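Local coordinates for protein UDP-glucose:anthocyanidin 3-O-glucosyltransferase (Clitoria ternatea, PDB 4REL) that belongs to the UDP-glycosyltransferase family and has the GT-B architecture of two Rossmann-like domains facing each other, at residues A32-N46 with P56-I68. Sequence-based numbering, arbitrary orientation.
Sequences APNTSFSFIGTHSSN and PNNIRVFTISDGI. With ACT (acetate ion), chain G.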
ATOM      1  N   ALA A  32     -23.824   3.518  -7.250  1.00 10.34           N
ATOM      2  CA  ALA A  32     -25.011   2.862  -6.715  1.00 12.62           C
ATOM      3  C   ALA A  32     -25.600   3.641  -5.545  1.00 10.90           C
ATOM      4  O   ALA A  32     -25.581   3.176  -4.407  1.00 11.21           O
ATOM      5  CB  ALA A  32     -24.679   1.430  -6.280  1.00 15.15           C
ATOM      6  N   PRO A  33     -26.145   4.834  -5.815  1.00 10.21           N
ATOM      7  CA  PRO A  33     -26.662   5.661  -4.721  1.00 11.50           C
ATOM      8  C   PRO A  33     -27.892   5.082  -4.011  1.00 10.82           C
ATOM      9  O   PRO A  33     -28.233   5.568  -2.939  1.00 12.55           O
ATOM     10  CB  PRO A  33     -27.017   6.978  -5.418  1.00 14.64           C
ATOM     11  CG  PRO A  33     -27.270   6.592  -6.835  1.00 12.64           C
ATOM     12  CD  PRO A  33     -26.296   5.489  -7.126  1.00  8.91           C
ATOM     13  N   ASN A  34     -28.538   4.079  -4.592  1.00 11.18           N
ATOM     14  CA  ASN A  34     -29.667   3.419  -3.941  1.00 14.08           C
ATOM     15  C   ASN A  34     -29.260   2.295  -2.984  1.00 14.70           C
ATOM     16  O   ASN A  34     -30.105   1.667  -2.344  1.00 18.28           O
ATOM     17  CB  ASN A  34     -30.668   2.909  -4.987  1.00 15.30           C
ATOM     18  CG  ASN A  34     -30.161   1.694  -5.788  1.00 29.00           C
ATOM     19  OD1 ASN A  34     -30.959   1.001  -6.423  1.00 37.62           O
ATOM     20  ND2 ASN A  34     -28.844   1.445  -5.779  1.00 25.17           N
ATOM     21  N   THR A  35     -27.958   2.053  -2.893  1.00  9.81           N
ATOM     22  CA  THR A  35     -27.421   0.964  -2.080  1.00  7.67           C
ATOM     23  C   THR A  35     -26.759   1.551  -0.839  1.00 10.19           C
ATOM     24  O   THR A  35     -26.125   2.602  -0.919  1.00  9.54           O
ATOM     25  CB  THR A  35     -26.385   0.168  -2.888  1.00 11.08           C
ATOM     26  OG1 THR A  35     -27.046  -0.489  -3.979  1.00 13.17           O
ATOM     27  CG2 THR A  35     -25.690  -0.876  -2.028  1.00 11.58           C
ATOM     28  N   SER A  36     -26.936   0.884   0.302  1.00  9.41           N
ATOM     29  CA  SER A  36     -26.351   1.325   1.568  1.00  9.54           C
ATOM     30  C   SER A  36     -24.957   0.760   1.718  1.00 10.07           C
ATOM     31  O   SER A  36     -24.746  -0.428   1.471  1.00 11.29           O
ATOM     32  CB  SER A  36     -27.188   0.829   2.745  1.00 10.21           C
ATOM     33  OG  SER A  36     -28.509   1.354   2.668  1.00 12.44           O
ATOM     34  N   PHE A  37     -24.024   1.608   2.146  1.00  8.88           N
ATOM     35  CA  PHE A  37     -22.656   1.187   2.430  1.00  7.82           C
ATOM     36  C   PHE A  37     -22.329   1.532   3.878  1.00  8.40           C
ATOM     37  O   PHE A  37     -22.377   2.695   4.282  1.00 10.88           O
ATOM     38  CB  PHE A  37     -21.670   1.856   1.461  1.00  8.50           C
ATOM     39  CG  PHE A  37     -21.843   1.409   0.027  1.00  9.42           C
ATOM     40  CD1 PHE A  37     -21.046   0.402  -0.500  1.00 12.90           C
ATOM     41  CD2 PHE A  37     -22.838   1.957  -0.773  1.00 10.44           C
ATOM     42  CE1 PHE A  37     -21.207  -0.030  -1.816  1.00  9.76           C
ATOM     43  CE2 PHE A  37     -23.012   1.524  -2.087  1.00 11.08           C
ATOM     44  CZ  PHE A  37     -22.192   0.533  -2.608  1.00 10.51           C
ATOM     45  N   SER A  38     -22.007   0.508   4.660  1.00  8.87           N
ATOM     46  CA  SER A  38     -21.779   0.688   6.083  1.00  8.55           C
ATOM     47  C   SER A  38     -20.318   0.402   6.387  1.00 10.72           C
ATOM     48  O   SER A  38     -19.877  -0.744   6.324  1.00 10.14           O
ATOM     49  CB  SER A  38     -22.701  -0.232   6.888  1.00  7.96           C
ATOM     50  OG  SER A  38     -24.076   0.157   6.752  1.00  7.85           O
ATOM     51  N   PHE A  39     -19.580   1.459   6.706  1.00  8.30           N
ATOM     52  CA  PHE A  39     -18.130   1.397   6.893  1.00  9.92           C
ATOM     53  C   PHE A  39     -17.846   1.235   8.384  1.00 12.69           C
ATOM     54  O   PHE A  39     -18.163   2.109   9.190  1.00 11.50           O
ATOM     55  CB  PHE A  39     -17.503   2.691   6.353  1.00  8.91           C
ATOM     56  CG  PHE A  39     -16.038   2.590   6.044  1.00  8.94           C
ATOM     57  CD1 PHE A  39     -15.608   2.293   4.760  1.00 11.39           C
ATOM     58  CD2 PHE A  39     -15.090   2.807   7.031  1.00 10.41           C
ATOM     59  CE1 PHE A  39     -14.259   2.211   4.457  1.00  9.22           C
ATOM     60  CE2 PHE A  39     -13.729   2.728   6.737  1.00 11.00           C
ATOM     61  CZ  PHE A  39     -13.318   2.429   5.456  1.00 10.47           C
ATOM     62  N   ILE A  40     -17.237   0.115   8.749  1.00  9.31           N
ATOM     63  CA  ILE A  40     -17.130  -0.269  10.150  1.00  8.33           C
ATOM     64  C   ILE A  40     -15.663  -0.242  10.569  1.00  7.78           C
ATOM     65  O   ILE A  40     -14.882  -1.113  10.187  1.00 11.43           O
ATOM     66  CB  ILE A  40     -17.709  -1.683  10.372  1.00  8.44           C
ATOM     67  CG1 ILE A  40     -19.178  -1.732   9.927  1.00 10.47           C
ATOM     68  CG2 ILE A  40     -17.569  -2.102  11.831  1.00  9.72           C
ATOM     69  CD1 ILE A  40     -19.741  -3.160   9.784  1.00  8.42           C
ATOM     70  N   GLY A  41     -15.291   0.768  11.349  1.00  9.44           N
ATOM     71  CA  GLY A  41     -13.907   0.915  11.784  1.00  8.32           C
ATOM     72  C   GLY A  41     -13.805   1.074  13.286  1.00 11.41           C
ATOM     73  O   GLY A  41     -14.805   0.944  13.993  1.00 10.29           O
ATOM     74  N   THR A  42     -12.601   1.353  13.778  1.00 10.24           N
ATOM     75  CA  THR A  42     -12.406   1.622  15.198  1.00 10.84           C
ATOM     76  C   THR A  42     -12.509   3.124  15.416  1.00 13.23           C
ATOM     77  O   THR A  42     -12.565   3.889  14.449  1.00 11.65           O
ATOM     78  CB  THR A  42     -11.025   1.159  15.661  1.00 10.61           C
ATOM     79  OG1 THR A  42     -10.023   1.840  14.890  1.00  9.39           O
ATOM     80  CG2 THR A  42     -10.864  -0.339  15.447  1.00 11.33           C
ATOM     81  N   HIS A  43     -12.518   3.560  16.671  1.00 13.18           N
ATOM     82  CA  HIS A  43     -12.580   4.996  16.929  1.00 12.92           C
ATOM     83  C   HIS A  43     -11.373   5.663  16.281  1.00 13.86           C
ATOM     84  O   HIS A  43     -11.509   6.672  15.592  1.00 15.75           O
ATOM     85  CB  HIS A  43     -12.663   5.307  18.426  1.00 17.03           C
ATOM     86  CG  HIS A  43     -12.630   6.771  18.734  1.00 23.42           C
ATOM     87  ND1 HIS A  43     -13.770   7.536  18.836  1.00 31.10           N
ATOM     88  CD2 HIS A  43     -11.589   7.612  18.944  1.00 28.24           C
ATOM     89  CE1 HIS A  43     -13.435   8.786  19.104  1.00 31.10           C
ATOM     90  NE2 HIS A  43     -12.118   8.859  19.175  1.00 31.68           N
ATOM     91  N   SER A  44     -10.194   5.076  16.453  1.00 14.57           N
ATOM     92  CA  SER A  44      -8.995   5.673  15.877  1.00 16.18           C
ATOM     93  C   SER A  44      -8.975   5.637  14.342  1.00 15.73           C
ATOM     94  O   SER A  44      -8.512   6.585  13.714  1.00 15.60           O
ATOM     95  CB  SER A  44      -7.724   5.056  16.469  1.00 20.91           C
ATOM     96  OG  SER A  44      -7.653   3.687  16.191  1.00 22.09           O
ATOM     97  N   SER A  45      -9.483   4.568  13.730  1.00 10.76           N
ATOM     98  CA  SER A  45      -9.458   4.504  12.269  1.00 10.15           C
ATOM     99  C   SER A  45     -10.513   5.428  11.672  1.00 10.19           C
ATOM    100  O   SER A  45     -10.309   6.010  10.601  1.00 15.71           O
ATOM    101  CB  SER A  45      -9.591   3.068  11.737  1.00 10.95           C
ATOM    102  OG  SER A  45     -10.927   2.596  11.749  1.00 11.52           O
ATOM    103  N   ASN A  46     -11.641   5.564  12.365  1.00 12.57           N
ATOM    104  CA  ASN A  46     -12.688   6.467  11.900  1.00 12.68           C
ATOM    105  C   ASN A  46     -12.234   7.919  12.037  1.00 14.38           C
ATOM    106  O   ASN A  46     -12.490   8.738  11.158  1.00 15.42           O
ATOM    107  CB  ASN A  46     -14.013   6.216  12.627  1.00 12.85           C
ATOM    108  CG  ASN A  46     -14.677   4.909  12.205  1.00 14.61           C
ATOM    109  OD1 ASN A  46     -14.340   4.328  11.174  1.00 15.17           O
ATOM    110  ND2 ASN A  46     -15.648   4.459  12.994  1.00 14.40           N
ATOM    111  N   PRO A  56     -20.791  10.920   1.090  1.00 21.79           N
ATOM    112  CA  PRO A  56     -22.124  10.801   0.491  1.00 21.24           C
ATOM    113  C   PRO A  56     -23.147  10.207   1.447  1.00 20.20           C
ATOM    114  O   PRO A  56     -22.795   9.537   2.423  1.00 15.84           O
ATOM    115  CB  PRO A  56     -21.896   9.861  -0.707  1.00 24.43           C
ATOM    116  CG  PRO A  56     -20.547   9.278  -0.518  1.00 22.67           C
ATOM    117  CD  PRO A  56     -19.763  10.296   0.242  1.00 17.61           C
ATOM    118  N   ASN A  57     -24.416  10.467   1.157  1.00 15.84           N
ATOM    119  CA  ASN A  57     -25.504  10.100   2.047  1.00 19.83           C
ATOM    120  C   ASN A  57     -25.677   8.594   2.234  1.00 21.91           C
ATOM    121  O   ASN A  57     -26.181   8.152   3.265  1.00 24.00           O
ATOM    122  CB  ASN A  57     -26.806  10.724   1.541  1.00 31.63           C
ATOM    123  CG  ASN A  57     -26.674  12.212   1.287  1.00 46.45           C
ATOM    124  OD1 ASN A  57     -26.081  12.942   2.087  1.00 51.89           O
ATOM    125  ND2 ASN A  57     -27.219  12.672   0.164  1.00 51.86           N
ATOM    126  N   ASN A  58     -25.246   7.807   1.253  1.00 17.30           N
ATOM    127  CA  ASN A  58     -25.413   6.357   1.349  1.00 14.94           C
ATOM    128  C   ASN A  58     -24.231   5.618   1.998  1.00 13.14           C
ATOM    129  O   ASN A  58     -24.204   4.383   2.027  1.00 14.05           O
ATOM    130  CB  ASN A  58     -25.798   5.736  -0.004  1.00 10.44           C
ATOM    131  CG  ASN A  58     -24.738   5.930  -1.078  1.00 13.98           C
ATOM    132  OD1 ASN A  58     -24.007   6.926  -1.092  1.00 13.73           O
ATOM    133  ND2 ASN A  58     -24.656   4.969  -1.992  1.00 12.27           N
ATOM    134  N   ILE A  59     -23.265   6.379   2.515  1.00 10.02           N
ATOM    135  CA  ILE A  59     -22.190   5.810   3.325  1.00  8.63           C
ATOM    136  C   ILE A  59     -22.403   6.232   4.774  1.00 11.57           C
ATOM    137  O   ILE A  59     -22.574   7.423   5.070  1.00 13.25           O
ATOM    138  CB  ILE A  59     -20.786   6.269   2.867  1.00  9.59           C
ATOM    139  CG1 ILE A  59     -20.521   5.822   1.427  1.00  9.79           C
ATOM    140  CG2 ILE A  59     -19.730   5.713   3.809  1.00  8.79           C
ATOM    141  CD1 ILE A  59     -19.161   6.271   0.873  1.00  9.16           C
ATOM    142  N   ARG A  60     -22.424   5.258   5.675  1.00  7.27           N
ATOM    143  CA  ARG A  60     -22.591   5.545   7.093  1.00  8.54           C
ATOM    144  C   ARG A  60     -21.433   4.908   7.823  1.00 12.78           C
ATOM    145  O   ARG A  60     -20.969   3.840   7.430  1.00  9.36           O
ATOM    146  CB  ARG A  60     -23.911   4.977   7.606  1.00  9.25           C
ATOM    147  CG  ARG A  60     -25.126   5.662   6.997  1.00 12.55           C
ATOM    148  CD  ARG A  60     -26.416   4.890   7.246  1.00 17.19           C
ATOM    149  NE  ARG A  60     -27.537   5.515   6.534  1.00 23.01           N
ATOM    150  CZ  ARG A  60     -27.900   5.211   5.289  1.00 24.44           C
ATOM    151  NH1 ARG A  60     -27.248   4.276   4.616  1.00 22.11           N
ATOM    152  NH2 ARG A  60     -28.923   5.840   4.719  1.00 22.10           N
ATOM    153  N   VAL A  61     -20.983   5.555   8.893  1.00 11.09           N
ATOM    154  CA  VAL A  61     -19.786   5.100   9.594  1.00 10.67           C
ATOM    155  C   VAL A  61     -20.150   4.552  10.966  1.00 11.46           C
ATOM    156  O   VAL A  61     -20.908   5.177  11.713  1.00 12.42           O
ATOM    157  CB  VAL A  61     -18.778   6.248   9.726  1.00 11.05           C
ATOM    158  CG1 VAL A  61     -17.571   5.814  10.555  1.00 12.24           C
ATOM    159  CG2 VAL A  61     -18.336   6.703   8.342  1.00 13.32           C
ATOM    160  N   PHE A  62     -19.630   3.368  11.285  1.00  7.90           N
ATOM    161  CA  PHE A  62     -19.899   2.739  12.576  1.00  9.49           C
ATOM    162  C   PHE A  62     -18.603   2.394  13.281  1.00 13.16           C
ATOM    163  O   PHE A  62     -17.559   2.248  12.638  1.00 12.98           O
ATOM    164  CB  PHE A  62     -20.784   1.502  12.391  1.00 10.05           C
ATOM    165  CG  PHE A  62     -22.077   1.807  11.685  1.00 10.60           C
ATOM    166  CD1 PHE A  62     -23.141   2.353  12.379  1.00 13.16           C
ATOM    167  CD2 PHE A  62     -22.212   1.594  10.317  1.00 10.51           C
ATOM    168  CE1 PHE A  62     -24.317   2.670  11.733  1.00 11.25           C
ATOM    169  CE2 PHE A  62     -23.394   1.908   9.662  1.00  9.59           C
ATOM    170  CZ  PHE A  62     -24.449   2.443  10.371  1.00 13.56           C
ATOM    171  N   THR A  63     -18.669   2.281  14.603  1.00  8.89           N
ATOM    172  CA  THR A  63     -17.461   2.089  15.406  1.00  7.19           C
ATOM    173  C   THR A  63     -17.484   0.792  16.209  1.00 11.43           C
ATOM    174  O   THR A  63     -18.449   0.507  16.923  1.00 11.54           O
ATOM    175  CB  THR A  63     -17.278   3.254  16.383  1.00 12.17           C
ATOM    176  OG1 THR A  63     -17.223   4.489  15.654  1.00 14.21           O
ATOM    177  CG2 THR A  63     -15.996   3.088  17.196  1.00 12.96           C
ATOM    178  N   ILE A  64     -16.403   0.022  16.103  1.00 10.57           N
ATOM    179  CA  ILE A  64     -16.222  -1.183  16.915  1.00  9.46           C
ATOM    180  C   ILE A  64     -14.949  -1.074  17.763  1.00 10.85           C
ATOM    181  O   ILE A  64     -14.167  -0.128  17.613  1.00 12.90           O
ATOM    182  CB  ILE A  64     -16.176  -2.460  16.063  1.00  7.34           C
ATOM    183  CG1 ILE A  64     -15.024  -2.400  15.057  1.00  9.27           C
ATOM    184  CG2 ILE A  64     -17.519  -2.683  15.356  1.00  9.35           C
ATOM    185  CD1 ILE A  64     -14.863  -3.672  14.215  1.00 14.67           C
ATOM    186  N   SER A  65     -14.747  -2.037  18.656  1.00  9.57           N
ATOM    187  CA  SER A  65     -13.587  -2.012  19.557  1.00 11.30           C
ATOM    188  C   SER A  65     -12.246  -2.132  18.829  1.00 14.26           C
ATOM    189  O   SER A  65     -12.143  -2.831  17.822  1.00 10.91           O
ATOM    190  CB  SER A  65     -13.692  -3.151  20.577  1.00 12.93           C
ATOM    191  OG  SER A  65     -12.552  -3.168  21.427  1.00 16.47           O
ATOM    192  N   ASP A  66     -11.213  -1.464  19.352  1.00 11.19           N
ATOM    193  CA  ASP A  66      -9.860  -1.645  18.832  1.00 10.48           C
ATOM    194  C   ASP A  66      -9.085  -2.745  19.558  1.00 11.93           C
ATOM    195  O   ASP A  66      -7.955  -3.066  19.182  1.00 10.76           O
ATOM    196  CB  ASP A  66      -9.067  -0.327  18.834  1.00 13.12           C
ATOM    197  CG  ASP A  66      -8.924   0.293  20.224  1.00 13.33           C
ATOM    198  OD1 ASP A  66      -9.267  -0.352  21.239  1.00 13.13           O
ATOM    199  OD2 ASP A  66      -8.450   1.448  20.304  1.00 16.00           O
ATOM    200  N   GLY A  67      -9.697  -3.336  20.581  1.00 11.51           N
ATOM    201  CA  GLY A  67      -9.070  -4.436  21.296  1.00 13.11           C
ATOM    202  C   GLY A  67      -8.075  -3.998  22.346  1.00 10.67           C
ATOM    203  O   GLY A  67      -7.393  -4.826  22.959  1.00 12.07           O
ATOM    204  N   ILE A  68      -7.995  -2.691  22.561  1.00  9.59           N
ATOM    205  CA  ILE A  68      -7.085  -2.140  23.561  1.00 11.75           C
ATOM    206  C   ILE A  68      -7.919  -1.763  24.781  1.00 14.76           C
ATOM    207  O   ILE A  68      -8.619  -0.751  24.759  1.00 17.42           O
ATOM    208  CB  ILE A  68      -6.376  -0.874  23.028  1.00 10.67           C
ATOM    209  CG1 ILE A  68      -5.657  -1.163  21.710  1.00 13.94           C
ATOM    210  CG2 ILE A  68      -5.374  -0.337  24.071  1.00 12.72           C
ATOM    211  CD1 ILE A  68      -4.976   0.058  21.112  1.00 15.76           C
TER
HETATM  212  C   ACT G1006     -28.943   4.877   1.419  1.00 33.80           C
HETATM  213  O   ACT G1006     -28.557   3.989   2.212  1.00 25.92           O
HETATM  214  OXT ACT G1006     -29.137   6.054   1.806  1.00 41.42           O
HETATM  215  CH3 ACT G1006     -29.309   4.484   0.013  1.00 19.79           C
HETATM  216  O   HOH W   1     -25.072   2.531   5.350  1.00 15.24           O
HETATM  217  O   HOH W   2     -12.588   1.681  18.857  1.00 12.77           O
HETATM  218  O   HOH W   3      -6.731   2.454  18.624  1.00 18.88           O
HETATM  219  O   HOH W   4      -9.972   3.153  18.603  1.00 19.80           O
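Phe37 and Ile59 begin a parallel strand pairing that runs on through Gly41 and Thr63. Six backbone hydrogen bonds join strand 36-42 to residues 58-64. They start with Phe37 N to Asn58 O and end with Ile64 N to Gly41 O. Helix 43-50 connects the strands in sequence, making a beta-alpha-beta unit at the edge of the seven-stranded parallel sheet. Strand 6-10 holds the other side of strand 36-42.

Asn46, in the first turn of that helix, reaches back to strand 59-64. Its CB lies 4.1 Å from Val61 CG1. With CG anti to the carbonyl carbon (chi1 -71°), the amide comes down onto this methyl, CG 3.5 Å from Val61 CG1. Asn46 OD1 is 3.6 Å from Val61 CG1, and Asn46 ND2 is nearer at 3.4 Å. Asn46 ND2 turns to the backbone and donates to Phe62 O at 2.9 Å. The bond is fairly straight, but ND2 sits well above the carbonyl plane. Gly41 N reaches Phe62 O from the opposite face. A second, weak bond joins ND2 to Thr63 OG1.

At the start of the strands, Asn58 ND2 donates to Thr35 O (3.0 Å) and to Ala29 O of helix 18-31. Its amide stands 85° from the Phe37 ring and meets the ring edge. On the opposite face of the sheet, the Ser38 hydroxyl, bonded to His6, lies at the Phe62 ring edge. Ile40 CG2 meets Ile64 CG2 at 3.6 Å, their side chains crossing at about a right angle. Arg60, extended from CG to NE, binds an acetate probably from the crystallisation liquor, with NH1 2.8 Å from acetate O.

Near the ladder's ends, Asn58 fastens turn 32-35, and Asn46 ties the helix on through Phe62 O, whose ladder bond from Gly41 N is kept.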